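Local atomic coordinates of conserved hypothetical protein NMB0706 (PDB entry 1RV9), a protein that is of unknown function but belongs to the DUF152 (multi-copper polyphenol oxidoreductase laccase) family and may be an oxidoreductase. Residues A76-I81 and V85-A90. Residues are numbered along the deposited sequence; the frame is centred on the assembly and turned at random.
Sequences AYLNQI and VVVNAA
The Ala89 carbonyl, the flat group of this contact, has the Ala76 methyl near its oxygen, CB to O 3.7 Å. That separation and the nonpolar methyl indicate van der Waals packing; a C-O-CB angle of about 112° and a tilt of about 29° off the carbonyl plane place the methyl to the side of the C=O. The same Ala76 CB also touches Ala89 CB, at 3.9 Å, and these two residues have the closest alpha carbons, 5.7 Å apart.

A second apolar contact joins Leu78 CD2 to Val87 CG2 at 3.9 Å, the two side chains reaching past each other from opposing backbones. In Val87, CG1 is anti to the carbonyl carbon (chi1 -61°), which puts CG2 between the backbone N and C, where it meets the leucine branch. No hydrogen bond crosses, and the 140 Å² buried between the segments marks a small contact, though three of its four touching residues are buried.

Strands 75-76 and 86-88 are outermost in two different mixed sheets, so the contact bridges sheet margins. Backbone hydrogen bonds tie Ala76 to Ala110 of strand 110-115 and Val87 to Ala101 of strand 101-104, while Val86 points away and packs on helix 145-153.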
loop_
_atom_site.group_PDB
_atom_site.type_symbol
_atom_site.label_atom_id
_atom_site.label_comp_id
_atom_site.label_asym_id
_atom_site.label_seq_id
_atom_site.Cartn_x
_atom_site.Cartn_y
_atom_site.Cartn_z
ATOM N N ALA A 76 10.301 2.554 -8.154
ATOM C CA ALA A 76 11.134 2.186 -7.015
ATOM C C ALA A 76 10.599 1.036 -6.161
ATOM O O ALA A 76 10.152 1.246 -5.031
ATOM C CB ALA A 76 11.386 3.410 -6.135
ATOM N N TYR A 77 10.653 -0.179 -6.701
ATOM C CA TYR A 77 10.214 -1.355 -5.962
ATOM C C TYR A 77 11.167 -1.534 -4.782
ATOM O O TYR A 77 12.385 -1.382 -4.923
ATOM C CB TYR A 77 10.259 -2.595 -6.859
ATOM C CG TYR A 77 9.243 -2.570 -7.973
ATOM C CD1 TYR A 77 7.885 -2.753 -7.707
ATOM C CD2 TYR A 77 9.632 -2.334 -9.290
ATOM C CE1 TYR A 77 6.938 -2.697 -8.725
ATOM C CE2 TYR A 77 8.691 -2.275 -10.318
ATOM C CZ TYR A 77 7.348 -2.456 -10.028
ATOM O OH TYR A 77 6.409 -2.389 -11.030
ATOM N N LEU A 78 10.614 -1.860 -3.621
ATOM C CA LEU A 78 11.422 -2.034 -2.419
ATOM C C LEU A 78 11.438 -3.478 -1.951
ATOM O O LEU A 78 10.559 -4.266 -2.298
ATOM C CB LEU A 78 10.852 -1.191 -1.272
ATOM C CG LEU A 78 10.498 0.276 -1.519
ATOM C CD1 LEU A 78 9.725 0.805 -0.314
ATOM C CD2 LEU A 78 11.760 1.093 -1.758
ATOM N N ASN A 79 12.452 -3.829 -1.168
ATOM C CA ASN A 79 12.481 -5.162 -0.593
ATOM C C ASN A 79 11.760 -4.922 0.725
ATOM O O ASN A 79 12.375 -4.564 1.735
ATOM C CB ASN A 79 13.905 -5.647 -0.327
ATOM C CG ASN A 79 13.922 -7.007 0.341
ATOM O OD1 ASN A 79 13.172 -7.903 -0.047
ATOM N ND2 ASN A 79 14.773 -7.170 1.348
ATOM N N GLN A 80 10.442 -5.087 0.695
ATOM C CA GLN A 80 9.610 -4.859 1.866
ATOM C C GLN A 80 9.850 -5.905 2.939
ATOM O O GLN A 80 9.836 -7.104 2.664
ATOM C CB GLN A 80 8.138 -4.832 1.437
ATOM C CG GLN A 80 7.873 -3.739 0.407
ATOM C CD GLN A 80 6.506 -3.810 -0.257
ATOM O OE1 GLN A 80 6.215 -3.026 -1.160
ATOM N NE2 GLN A 80 5.669 -4.747 0.176
ATOM N N ILE A 81 10.066 -5.442 4.165
ATOM C CA ILE A 81 10.323 -6.338 5.282
ATOM C C ILE A 81 9.430 -6.031 6.482
ATOM O O ILE A 81 9.765 -6.369 7.619
ATOM C CB ILE A 81 11.802 -6.263 5.718
ATOM C CG1 ILE A 81 12.189 -4.812 6.021
ATOM C CG2 ILE A 81 12.690 -6.836 4.629
ATOM C CD1 ILE A 81 13.568 -4.661 6.636
ATOM N N VAL A 85 10.619 1.663 7.965
ATOM C CA VAL A 85 11.661 2.420 7.278
ATOM C C VAL A 85 11.197 3.078 5.984
ATOM O O VAL A 85 10.606 2.432 5.115
ATOM C CB VAL A 85 12.882 1.518 6.976
ATOM C CG1 VAL A 85 13.977 2.310 6.266
ATOM C CG2 VAL A 85 13.415 0.938 8.276
ATOM N N VAL A 86 11.488 4.371 5.877
ATOM C CA VAL A 86 11.128 5.178 4.716
ATOM C C VAL A 86 12.403 5.613 4.002
ATOM O O VAL A 86 13.371 6.022 4.644
ATOM C CB VAL A 86 10.369 6.455 5.145
ATOM C CG1 VAL A 86 9.900 7.222 3.917
ATOM C CG2 VAL A 86 9.203 6.095 6.050
ATOM N N VAL A 87 12.406 5.518 2.676
ATOM C CA VAL A 87 13.559 5.928 1.885
ATOM C C VAL A 87 13.136 6.917 0.808
ATOM O O VAL A 87 11.947 7.088 0.546
ATOM C CB VAL A 87 14.224 4.729 1.176
ATOM C CG1 VAL A 87 14.721 3.728 2.202
ATOM C CG2 VAL A 87 13.237 4.070 0.214
ATOM N N ASN A 88 14.112 7.586 0.200
ATOM C CA ASN A 88 13.814 8.506 -0.891
ATOM C C ASN A 88 13.736 7.614 -2.122
ATOM O O ASN A 88 14.692 6.908 -2.443
ATOM C CB ASN A 88 14.927 9.543 -1.065
ATOM C CG ASN A 88 14.903 10.607 0.010
ATOM O OD1 ASN A 88 13.836 11.016 0.470
ATOM N ND2 ASN A 88 16.079 11.080 0.406
ATOM N N ALA A 89 12.594 7.630 -2.803
ATOM C CA ALA A 89 12.410 6.782 -3.973
ATOM C C ALA A 89 13.485 6.980 -5.030
ATOM O O ALA A 89 13.920 6.015 -5.662
ATOM C CB ALA A 89 11.029 7.018 -4.580
ATOM N N ALA A 90 13.919 8.224 -5.213
ATOM C CA ALA A 90 14.940 8.540 -6.207
ATOM C C ALA A 90 16.276 7.868 -5.904
ATOM O O ALA A 90 17.099 7.680 -6.801
ATOM C CB ALA A 90 15.122 10.056 -6.302
#